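Long-range contacts in putative methylase (Clostridium difficile, PDB 3LDU), which probably methylates guanine bases of ribosomal RNA and holds GTP in a pocket of its methyltransferase domain: residues 197-202 against 258-263; 209-214 against 280-285; 302-307 against 337-342. All blocks are in the same frame, centred on the assembly; numbering follows the deposited sequence.

Contact 1: residues 197-202 against 258-263; sequences RVLVDP and FKIYGY. With GTP (guanosine-5'-triphosphate), chain B; FMT (formic acid), chain D.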
loop_
_atom_site.group_PDB
_atom_site.type_symbol
_atom_site.label_atom_id
_atom_site.label_comp_id
_atom_site.label_asym_id
_atom_site.label_seq_id
_atom_site.Cartn_x
_atom_site.Cartn_y
_atom_site.Cartn_z
ATOM N N ARG A 197 -22.690 3.084 6.549
ATOM C CA ARG A 197 -23.352 2.860 5.268
ATOM C C ARG A 197 -23.238 1.387 4.877
ATOM O O ARG A 197 -22.233 0.731 5.149
ATOM C CB ARG A 197 -22.737 3.736 4.174
ATOM C CG ARG A 197 -22.799 5.236 4.449
ATOM C CD ARG A 197 -24.229 5.744 4.435
ATOM N NE ARG A 197 -24.879 5.486 3.152
ATOM C CZ ARG A 197 -24.770 6.279 2.091
ATOM N NH1 ARG A 197 -24.036 7.386 2.156
ATOM N NH2 ARG A 197 -25.391 5.961 0.963
ATOM N N VAL A 198 -24.277 0.860 4.236
ATOM C CA VAL A 198 -24.247 -0.527 3.792
ATOM C C VAL A 198 -23.122 -0.742 2.770
ATOM O O VAL A 198 -22.977 0.028 1.814
ATOM C CB VAL A 198 -25.600 -0.933 3.152
ATOM C CG1 VAL A 198 -25.465 -2.236 2.412
ATOM C CG2 VAL A 198 -26.697 -1.014 4.210
ATOM N N LEU A 199 -22.313 -1.774 2.997
ATOM C CA LEU A 199 -21.234 -2.139 2.077
ATOM C C LEU A 199 -21.188 -3.642 1.884
ATOM O O LEU A 199 -21.161 -4.402 2.860
ATOM C CB LEU A 199 -19.870 -1.663 2.581
ATOM C CG LEU A 199 -18.679 -2.195 1.768
ATOM C CD1 LEU A 199 -18.677 -1.659 0.319
ATOM C CD2 LEU A 199 -17.355 -1.826 2.446
ATOM N N VAL A 200 -21.207 -4.071 0.623
ATOM C CA VAL A 200 -21.144 -5.488 0.286
ATOM C C VAL A 200 -20.051 -5.740 -0.744
ATOM O O VAL A 200 -19.939 -5.002 -1.708
ATOM C CB VAL A 200 -22.477 -5.978 -0.334
ATOM C CG1 VAL A 200 -22.429 -7.487 -0.559
ATOM C CG2 VAL A 200 -23.638 -5.590 0.562
ATOM N N ASP A 201 -19.255 -6.785 -0.538
ATOM C CA ASP A 201 -18.375 -7.302 -1.588
ATOM C C ASP A 201 -18.869 -8.714 -1.881
ATOM O O ASP A 201 -18.559 -9.647 -1.132
ATOM C CB ASP A 201 -16.912 -7.353 -1.112
ATOM C CG ASP A 201 -15.977 -7.923 -2.172
ATOM O OD1 ASP A 201 -16.489 -8.429 -3.192
ATOM O OD2 ASP A 201 -14.735 -7.879 -1.987
ATOM N N PRO A 202 -19.634 -8.884 -2.972
ATOM C CA PRO A 202 -20.318 -10.157 -3.246
ATOM C C PRO A 202 -19.446 -11.218 -3.932
ATOM O O PRO A 202 -19.955 -12.291 -4.271
ATOM C CB PRO A 202 -21.480 -9.731 -4.153
ATOM C CG PRO A 202 -20.929 -8.593 -4.941
ATOM C CD PRO A 202 -19.954 -7.857 -3.976
ATOM N N PHE A 258 -21.112 -1.252 13.342
ATOM C CA PHE A 258 -21.616 -1.373 11.988
ATOM C C PHE A 258 -21.282 -2.764 11.481
ATOM O O PHE A 258 -20.504 -3.489 12.099
ATOM C CB PHE A 258 -21.021 -0.299 11.068
ATOM C CG PHE A 258 -19.513 -0.356 10.944
ATOM C CD1 PHE A 258 -18.909 -1.054 9.906
ATOM C CD2 PHE A 258 -18.698 0.293 11.867
ATOM C CE1 PHE A 258 -17.523 -1.106 9.794
ATOM C CE2 PHE A 258 -17.315 0.248 11.757
ATOM C CZ PHE A 258 -16.724 -0.453 10.723
ATOM N N LYS A 259 -21.887 -3.130 10.359
ATOM C CA LYS A 259 -21.656 -4.426 9.752
ATOM C C LYS A 259 -21.509 -4.229 8.250
ATOM O O LYS A 259 -22.271 -3.476 7.639
ATOM C CB LYS A 259 -22.841 -5.354 10.018
ATOM C CG LYS A 259 -22.474 -6.803 10.272
ATOM C CD LYS A 259 -22.169 -7.029 11.748
ATOM C CE LYS A 259 -22.354 -8.483 12.142
ATOM N NZ LYS A 259 -21.861 -8.723 13.527
ATOM N N ILE A 260 -20.526 -4.897 7.661
ATOM C CA ILE A 260 -20.414 -4.962 6.208
ATOM C C ILE A 260 -20.360 -6.443 5.832
ATOM O O ILE A 260 -20.128 -7.299 6.703
ATOM C CB ILE A 260 -19.195 -4.160 5.693
ATOM C CG1 ILE A 260 -17.895 -4.759 6.225
ATOM C CG2 ILE A 260 -19.311 -2.715 6.130
ATOM C CD1 ILE A 260 -16.648 -3.923 5.923
ATOM N N TYR A 261 -20.613 -6.754 4.560
ATOM C CA TYR A 261 -20.898 -8.131 4.177
ATOM C C TYR A 261 -20.089 -8.613 2.993
ATOM O O TYR A 261 -19.921 -7.889 2.023
ATOM C CB TYR A 261 -22.383 -8.247 3.800
ATOM C CG TYR A 261 -23.294 -7.933 4.949
ATOM C CD1 TYR A 261 -23.829 -8.951 5.723
ATOM C CD2 TYR A 261 -23.606 -6.617 5.273
ATOM C CE1 TYR A 261 -24.663 -8.669 6.800
ATOM C CE2 TYR A 261 -24.438 -6.326 6.342
ATOM C CZ TYR A 261 -24.959 -7.354 7.101
ATOM O OH TYR A 261 -25.783 -7.067 8.166
ATOM N N GLY A 262 -19.629 -9.860 3.063
ATOM C CA GLY A 262 -18.951 -10.475 1.936
ATOM C C GLY A 262 -19.640 -11.771 1.550
ATOM O O GLY A 262 -20.133 -12.501 2.421
ATOM N N TYR A 263 -19.696 -12.042 0.246
ATOM C CA TYR A 263 -20.148 -13.336 -0.270
ATOM C C TYR A 263 -19.136 -13.879 -1.263
ATOM O O TYR A 263 -18.467 -13.111 -1.953
ATOM C CB TYR A 263 -21.508 -13.205 -0.971
ATOM C CG TYR A 263 -22.564 -12.642 -0.066
ATOM C CD1 TYR A 263 -23.266 -13.466 0.799
ATOM C CD2 TYR A 263 -22.843 -11.282 -0.057
ATOM C CE1 TYR A 263 -24.212 -12.956 1.651
ATOM C CE2 TYR A 263 -23.796 -10.758 0.790
ATOM C CZ TYR A 263 -24.483 -11.604 1.635
ATOM O OH TYR A 263 -25.431 -11.103 2.492
HETATM P PG GTP B . -9.440 -10.779 -2.348
HETATM O O1G GTP B . -10.641 -10.095 -1.729
HETATM O O2G GTP B . -8.236 -9.900 -2.146
HETATM O O3G GTP B . -9.156 -12.100 -1.672
HETATM O O3B GTP B . -9.738 -10.995 -3.926
HETATM P PB GTP B . -10.033 -12.477 -4.498
HETATM O O1B GTP B . -8.751 -13.000 -5.101
HETATM O O2B GTP B . -10.480 -13.406 -3.401
HETATM O O3A GTP B . -11.149 -12.404 -5.664
HETATM P PA GTP B . -10.830 -13.264 -7.000
HETATM O O1A GTP B . -10.358 -14.639 -6.581
HETATM O O2A GTP B . -9.768 -12.586 -7.834
HETATM O "O5'" GTP B . -12.198 -13.454 -7.817
HETATM C "C5'" GTP B . -13.355 -12.999 -7.190
HETATM C "C4'" GTP B . -13.932 -14.146 -6.369
HETATM O "O4'" GTP B . -15.239 -14.319 -6.842
HETATM C "C3'" GTP B . -13.258 -15.514 -6.501
HETATM O "O3'" GTP B . -12.848 -15.915 -5.211
HETATM C "C2'" GTP B . -14.334 -16.472 -7.007
HETATM O "O2'" GTP B . -14.437 -17.650 -6.231
HETATM C "C1'" GTP B . -15.593 -15.677 -6.767
HETATM N N9 GTP B . -16.681 -15.876 -7.732
HETATM C C8 GTP B . -16.670 -16.249 -9.050
HETATM N N7 GTP B . -17.961 -16.259 -9.479
HETATM C C5 GTP B . -18.772 -15.908 -8.447
HETATM C C6 GTP B . -20.150 -15.761 -8.327
HETATM O O6 GTP B . -20.908 -15.968 -9.288
HETATM N N1 GTP B . -20.659 -15.374 -7.105
HETATM C C2 GTP B . -19.829 -15.137 -6.024
HETATM N N2 GTP B . -20.368 -14.753 -4.878
HETATM N N3 GTP B . -18.450 -15.291 -6.130
HETATM C C4 GTP B . -17.962 -15.665 -7.341
HETATM C C FMT D . -24.899 -1.572 9.092
HETATM O O1 FMT D . -25.431 -1.255 8.028
HETATM O O2 FMT D . -23.772 -1.211 9.428
HETATM O O HOH W 1 -23.601 -3.205 5.382
#

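Contact 2: residues 209-214 against 280-285; sequences ILIEAA and AGVDEY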
loop_
_atom_site.group_PDB
_atom_site.type_symbol
_atom_site.label_atom_id
_atom_site.label_comp_id
_atom_site.label_asym_id
_atom_site.label_seq_id
_atom_site.Cartn_x
_atom_site.Cartn_y
_atom_site.Cartn_z
ATOM N N ILE A 209 -10.704 -6.695 0.734
ATOM C CA ILE A 209 -11.371 -5.418 0.555
ATOM C C ILE A 209 -12.180 -5.056 1.796
ATOM O O ILE A 209 -12.130 -3.922 2.259
ATOM C CB ILE A 209 -12.254 -5.429 -0.714
ATOM C CG1 ILE A 209 -11.339 -5.406 -1.942
ATOM C CG2 ILE A 209 -13.204 -4.226 -0.731
ATOM C CD1 ILE A 209 -12.086 -5.491 -3.261
ATOM N N LEU A 210 -12.931 -6.019 2.324
ATOM C CA LEU A 210 -13.762 -5.760 3.499
ATOM C C LEU A 210 -12.954 -5.566 4.780
ATOM O O LEU A 210 -13.289 -4.721 5.601
ATOM C CB LEU A 210 -14.776 -6.877 3.703
ATOM C CG LEU A 210 -15.781 -6.957 2.563
ATOM C CD1 LEU A 210 -16.657 -8.210 2.715
ATOM C CD2 LEU A 210 -16.595 -5.689 2.562
ATOM N N ILE A 211 -11.912 -6.366 4.960
ATOM C CA ILE A 211 -11.008 -6.141 6.095
ATOM C C ILE A 211 -10.418 -4.724 6.056
ATOM O O ILE A 211 -10.427 -4.008 7.063
ATOM C CB ILE A 211 -9.926 -7.243 6.173
ATOM C CG1 ILE A 211 -10.594 -8.583 6.476
ATOM C CG2 ILE A 211 -8.873 -6.914 7.246
ATOM C CD1 ILE A 211 -9.722 -9.810 6.222
ATOM N N GLU A 212 -9.924 -4.297 4.895
ATOM C CA GLU A 212 -9.419 -2.933 4.789
ATOM C C GLU A 212 -10.486 -1.886 5.076
ATOM O O GLU A 212 -10.210 -0.880 5.752
ATOM C CB GLU A 212 -8.733 -2.675 3.447
ATOM C CG GLU A 212 -7.509 -3.531 3.245
ATOM C CD GLU A 212 -6.331 -3.083 4.124
ATOM O OE1 GLU A 212 -6.106 -1.864 4.265
ATOM O OE2 GLU A 212 -5.637 -3.958 4.657
ATOM N N ALA A 213 -11.707 -2.119 4.583
ATOM C CA ALA A 213 -12.774 -1.170 4.840
ATOM C C ALA A 213 -13.141 -1.125 6.322
ATOM O O ALA A 213 -13.369 -0.046 6.866
ATOM C CB ALA A 213 -14.008 -1.477 3.974
ATOM N N ALA A 214 -13.225 -2.290 6.967
ATOM C CA ALA A 214 -13.532 -2.334 8.392
ATOM C C ALA A 214 -12.461 -1.562 9.174
ATOM O O ALA A 214 -12.787 -0.797 10.079
ATOM C CB ALA A 214 -13.612 -3.784 8.894
ATOM N N ALA A 280 -7.080 -9.820 12.029
ATOM C CA ALA A 280 -7.002 -8.379 11.847
ATOM C C ALA A 280 -7.672 -7.642 12.989
ATOM O O ALA A 280 -7.420 -6.459 13.200
ATOM C CB ALA A 280 -7.638 -7.974 10.524
ATOM N N GLY A 281 -8.543 -8.338 13.711
ATOM C CA GLY A 281 -9.270 -7.728 14.811
ATOM C C GLY A 281 -10.536 -7.005 14.379
ATOM O O GLY A 281 -11.052 -6.157 15.104
ATOM N N VAL A 282 -11.058 -7.333 13.202
ATOM C CA VAL A 282 -12.286 -6.669 12.751
ATOM C C VAL A 282 -13.439 -7.645 12.502
ATOM O O VAL A 282 -14.410 -7.298 11.833
ATOM C CB VAL A 282 -12.058 -5.797 11.497
ATOM C CG1 VAL A 282 -11.166 -4.627 11.843
ATOM C CG2 VAL A 282 -11.442 -6.620 10.370
ATOM N N ASP A 283 -13.318 -8.846 13.056
ATOM C CA ASP A 283 -14.343 -9.887 12.904
ATOM C C ASP A 283 -15.745 -9.460 13.334
ATOM O O ASP A 283 -16.737 -9.991 12.828
ATOM C CB ASP A 283 -13.941 -11.171 13.644
ATOM C CG ASP A 283 -13.492 -10.914 15.067
ATOM O OD1 ASP A 283 -12.444 -10.260 15.266
ATOM O OD2 ASP A 283 -14.187 -11.376 15.991
ATOM N N GLU A 284 -15.842 -8.512 14.261
ATOM C CA GLU A 284 -17.156 -8.090 14.743
ATOM C C GLU A 284 -17.873 -7.170 13.753
ATOM O O GLU A 284 -19.057 -6.880 13.911
ATOM C CB GLU A 284 -17.040 -7.402 16.105
ATOM C CG GLU A 284 -16.627 -8.330 17.243
ATOM C CD GLU A 284 -17.727 -9.309 17.639
ATOM O OE1 GLU A 284 -18.886 -9.112 17.214
ATOM O OE2 GLU A 284 -17.434 -10.274 18.381
ATOM N N TYR A 285 -17.164 -6.723 12.722
ATOM C CA TYR A 285 -17.726 -5.727 11.806
ATOM C C TYR A 285 -18.025 -6.301 10.439
ATOM O O TYR A 285 -18.573 -5.610 9.592
ATOM C CB TYR A 285 -16.791 -4.521 11.668
ATOM C CG TYR A 285 -16.474 -3.880 12.996
ATOM C CD1 TYR A 285 -17.275 -2.871 13.508
ATOM C CD2 TYR A 285 -15.383 -4.302 13.754
ATOM C CE1 TYR A 285 -17.001 -2.296 14.736
ATOM C CE2 TYR A 285 -15.103 -3.730 14.976
ATOM C CZ TYR A 285 -15.913 -2.729 15.461
ATOM O OH TYR A 285 -15.625 -2.150 16.676
#

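Contact 3: residues 302-307 against 337-342; sequences FGFIIT and NWSYYL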
loop_
_atom_site.group_PDB
_atom_site.type_symbol
_atom_site.label_atom_id
_atom_site.label_comp_id
_atom_site.label_asym_id
_atom_site.label_seq_id
_atom_site.Cartn_x
_atom_site.Cartn_y
_atom_site.Cartn_z
ATOM N N PHE A 302 -29.367 2.865 -1.272
ATOM C CA PHE A 302 -28.173 3.675 -1.034
ATOM C C PHE A 302 -27.034 2.861 -0.427
ATOM O O PHE A 302 -26.247 3.374 0.359
ATOM C CB PHE A 302 -28.502 4.880 -0.146
ATOM C CG PHE A 302 -29.668 5.695 -0.645
ATOM C CD1 PHE A 302 -29.608 6.334 -1.869
ATOM C CD2 PHE A 302 -30.825 5.810 0.107
ATOM C CE1 PHE A 302 -30.684 7.078 -2.337
ATOM C CE2 PHE A 302 -31.902 6.550 -0.355
ATOM C CZ PHE A 302 -31.828 7.185 -1.577
ATOM N N GLY A 303 -26.940 1.592 -0.802
ATOM C CA GLY A 303 -25.805 0.784 -0.390
ATOM C C GLY A 303 -24.615 0.930 -1.331
ATOM O O GLY A 303 -24.689 1.591 -2.374
ATOM N N PHE A 304 -23.509 0.301 -0.958
ATOM C CA PHE A 304 -22.296 0.318 -1.763
ATOM C C PHE A 304 -21.851 -1.101 -2.065
ATOM O O PHE A 304 -21.945 -1.969 -1.206
ATOM C CB PHE A 304 -21.164 1.010 -0.997
ATOM C CG PHE A 304 -21.349 2.482 -0.841
ATOM C CD1 PHE A 304 -20.792 3.359 -1.748
ATOM C CD2 PHE A 304 -22.074 2.991 0.225
ATOM C CE1 PHE A 304 -20.961 4.714 -1.602
ATOM C CE2 PHE A 304 -22.247 4.346 0.373
ATOM C CZ PHE A 304 -21.691 5.210 -0.542
ATOM N N ILE A 305 -21.351 -1.322 -3.278
ATOM C CA ILE A 305 -20.646 -2.556 -3.616
ATOM C C ILE A 305 -19.236 -2.181 -4.064
ATOM O O ILE A 305 -19.066 -1.278 -4.895
ATOM C CB ILE A 305 -21.348 -3.334 -4.737
ATOM C CG1 ILE A 305 -22.590 -4.036 -4.184
ATOM C CG2 ILE A 305 -20.391 -4.366 -5.345
ATOM C CD1 ILE A 305 -23.659 -4.367 -5.255
ATOM N N ILE A 306 -18.226 -2.821 -3.474
ATOM C CA ILE A 306 -16.849 -2.651 -3.937
ATOM C C ILE A 306 -16.309 -4.047 -4.081
ATOM O O ILE A 306 -16.356 -4.834 -3.123
ATOM C CB ILE A 306 -15.987 -1.870 -2.920
ATOM C CG1 ILE A 306 -16.595 -0.489 -2.653
ATOM C CG2 ILE A 306 -14.560 -1.699 -3.447
ATOM C CD1 ILE A 306 -15.894 0.265 -1.515
ATOM N N THR A 307 -15.826 -4.391 -5.269
ATOM C CA THR A 307 -15.491 -5.788 -5.514
ATOM C C THR A 307 -14.434 -6.000 -6.597
ATOM O O THR A 307 -14.225 -5.146 -7.463
ATOM C CB THR A 307 -16.777 -6.594 -5.889
ATOM O OG1 THR A 307 -16.499 -7.993 -5.846
ATOM C CG2 THR A 307 -17.286 -6.192 -7.279
ATOM N N ASN A 337 -30.979 2.527 -5.959
ATOM C CA ASN A 337 -30.085 3.655 -5.745
ATOM C C ASN A 337 -28.771 3.246 -5.078
ATOM O O ASN A 337 -28.275 3.951 -4.202
ATOM C CB ASN A 337 -30.772 4.715 -4.885
ATOM C CG ASN A 337 -31.826 5.485 -5.645
ATOM O OD1 ASN A 337 -31.607 5.893 -6.780
ATOM N ND2 ASN A 337 -32.979 5.688 -5.020
ATOM N N TRP A 338 -28.219 2.103 -5.468
ATOM C CA TRP A 338 -26.905 1.714 -4.951
ATOM C C TRP A 338 -25.781 2.304 -5.810
ATOM O O TRP A 338 -26.013 2.749 -6.934
ATOM C CB TRP A 338 -26.763 0.184 -4.900
ATOM C CG TRP A 338 -27.428 -0.474 -3.711
ATOM C CD1 TRP A 338 -28.724 -0.312 -3.303
ATOM C CD2 TRP A 338 -26.835 -1.418 -2.804
ATOM N NE1 TRP A 338 -28.969 -1.086 -2.188
ATOM C CE2 TRP A 338 -27.827 -1.771 -1.858
ATOM C CE3 TRP A 338 -25.557 -1.985 -2.680
ATOM C CZ2 TRP A 338 -27.585 -2.670 -0.817
ATOM C CZ3 TRP A 338 -25.323 -2.886 -1.649
ATOM C CH2 TRP A 338 -26.333 -3.215 -0.727
ATOM N N SER A 339 -24.570 2.288 -5.259
ATOM C CA SER A 339 -23.348 2.679 -5.957
ATOM C C SER A 339 -22.487 1.423 -6.031
ATOM O O SER A 339 -22.399 0.695 -5.051
ATOM C CB SER A 339 -22.573 3.723 -5.142
ATOM O OG SER A 339 -23.267 4.959 -5.051
ATOM N N TYR A 340 -21.849 1.159 -7.166
ATOM C CA TYR A 340 -21.005 -0.030 -7.247
ATOM C C TYR A 340 -19.688 0.272 -7.953
ATOM O O TYR A 340 -19.633 1.121 -8.846
ATOM C CB TYR A 340 -21.740 -1.219 -7.886
ATOM C CG TYR A 340 -22.828 -0.854 -8.887
ATOM C CD1 TYR A 340 -22.544 -0.737 -10.239
ATOM C CD2 TYR A 340 -24.143 -0.673 -8.478
ATOM C CE1 TYR A 340 -23.528 -0.419 -11.162
ATOM C CE2 TYR A 340 -25.149 -0.344 -9.406
ATOM C CZ TYR A 340 -24.826 -0.223 -10.746
ATOM O OH TYR A 340 -25.795 0.097 -11.690
ATOM N N TYR A 341 -18.638 -0.429 -7.538
ATOM C CA TYR A 341 -17.279 -0.157 -7.995
ATOM C C TYR A 341 -16.609 -1.499 -8.223
ATOM O O TYR A 341 -16.638 -2.360 -7.347
ATOM C CB TYR A 341 -16.526 0.632 -6.918
ATOM C CG TYR A 341 -17.203 1.941 -6.554
ATOM C CD1 TYR A 341 -16.821 3.137 -7.158
ATOM C CD2 TYR A 341 -18.252 1.976 -5.626
ATOM C CE1 TYR A 341 -17.439 4.344 -6.832
ATOM C CE2 TYR A 341 -18.887 3.180 -5.306
ATOM C CZ TYR A 341 -18.469 4.357 -5.908
ATOM O OH TYR A 341 -19.087 5.564 -5.609
ATOM N N LEU A 342 -16.039 -1.698 -9.403
ATOM C CA LEU A 342 -15.472 -2.998 -9.743
ATOM C C LEU A 342 -14.105 -2.817 -10.361
ATOM O O LEU A 342 -13.918 -1.965 -11.235
ATOM C CB LEU A 342 -16.374 -3.715 -10.762
ATOM C CG LEU A 342 -17.778 -4.099 -10.296
ATOM C CD1 LEU A 342 -18.750 -2.991 -10.677
ATOM C CD2 LEU A 342 -18.230 -5.424 -10.901
HETATM O O HOH W 2 -24.833 4.443 -2.813
#

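Contact 1: residues 197-202 against 258-263
From I260 beside L199 to G262 beside D201, two strands run parallel, their axes 4.7 Å apart and inclined by 16°, and Y263 beside P202 keeps the register. Just ahead of the directly bonded part, a water joins the backbones: it accepts from L199 N and donates to K259 O at 2.6 Å. K259 N is taken by a formic acid molecule, probably from the crystallisation liquor. I260 then lies alongside L199, both pointing the same way. Its CG1 sits between the backbone N and the carbonyl carbon (chi1 63°), while the other branch, CG2, meets L199 CB at 3.7 Å. Branched aliphatic residues suit this face because L210 of helix 208-217 packs on both. Y261 turns to the opposite face, that of V200, and bonds the neighbouring strand twice: Y261 N to L199 O at 3.0 Å and D201 N to Y261 O at 2.9 Å. G262 pairs with D201, and with no side chain there L210 CD1 comes within 3.3 Å of G262 CA. D201 itself is held by T307 OG1 and M203 N, both bonded to its OD1. Y263 N completes the pairing with D201 O, tilted 25° from the carbonyl plane, and the edge of the Y263 ring receives V200 CG1, 3.8 Å from Y263 CE2. Beyond it, P202 O lies 2.6 Å from N2 of the GTP base. Parallel central strands whose C-terminal ends line the ligand pocket are characteristic of the Rossmann-like methyltransferase fold; the GTP seen there sits in a place consistent with the S-adenosylmethionine site of relatives.

Contact 2: residues 209-214 against 280-285
A214, on helix 208-217, brings its CA to 6.3 Å from that of V282, just where the second segment leaves its helix: G281, with phi at 85°, is the C-prime residue of a Schellman motif and turns the backbone so that V282 faces the first helix. Glycine suits that corner because a CB would be jammed against the preceding carbonyl oxygen. Alanine suits the place opposite V282, since its small side chain permits the close approach. A214 CB lies 3.6 Å from V282 CB, and both valine methyls, CG1 and CG2, are 3.9 Å from A214 CB, so the alanine methyl meets the branch point with an arm at each hand. One turn earlier, chi1 of -65° puts I211 CG1 beside its backbone N and leaves CG2 to reach across. That methyl meets A280 CB at 3.7 Å and, more loosely, V282 CG2. No hydrogen bond crosses the contact; methyl groups fill it. Y285 touches only lightly, its CB 4.3 Å from A214 CB, and the tight turn that brings it back is closed by a bond from Y285 N to V282 O at 3.0 Å. I218 packs on V282 and Y285, and Y170 on I211 and A280. The arrangement is that of a Rossmann-like domain: the helix after strand 199-201 packs against the turn from helix 267-280 into strand 286-290, the last link of the beta-alpha-beta unit begun by strand 260-264.

Contact 3: residues 302-307 against 337-342
With CG anti to the carbonyl carbon (chi1 -80°), W338 lays its indole over G303, the tight part of the contact. G303 CA stands 3.5 Å from the centroid of the six-membered ring, 14° off its normal, a CH-pi contact over the face. Glycine suits the place because a CB here would run into the ring. The ring is set in position by W338 NE1, bonded to D300 O. I305 crosses the indole at about a right angle, its CG1 3.9 Å from W338 CZ3. From there the backbones zip together in parallel, with S339 N bonded to G303 O, I305 N to S339 O at 2.9 Å, Y341 N to I305 O at 2.8 Å and T307 N to Y341 O. Broad apolar rings suit the face of F304 and Y341, since W193 meets the F304 ring edge-to-face and P192 packs on Y341; F304 CD1 approaches the edge of the Y341 ring at Y341 CE2, 4.0 Å away. The opposite face holds T307 and L342, the methyl CG2 of T307 3.7 Å from L342 CG.

One residue earlier, at F302 and N337, the packing opens to solvent. F302 is exposed, its ring plane nearly parallel to the N337 amide (5° apart) and its CE1 3.5 Å from N337 CB. A water donates to G303 O and also bonds S339 OG, which G377 N holds as well.

Strand 199-201 lies beyond strand 304-307 and strand 368-375 beyond strand 339-344, while helix 315-333, the crossover of this beta-alpha-beta unit, packs F332 on I305 and Y340.

Contacts 1 and 3 belong to one sheet and meet where strands 199-201 and 304-307 are neighbours; just before these strands, R197 NH2 also bonds F302 O. Their chemistry is mainly backbone hydrogen bonding with side chains on two faces. Contact 2 is wholly different: an apolar layer without a single hydrogen bond, in which a helix packs beside the sheet. L210 joins it to contact 1, and I209 touches I306 and T307 of contact 3. All three are largely buried, but contact 3 opens to solvent at F302, whereas contact 1 has two partly exposed tyrosines and ends at the GTP base. Y285 O, bonded to I260 N, carries contact 2 into the sheet.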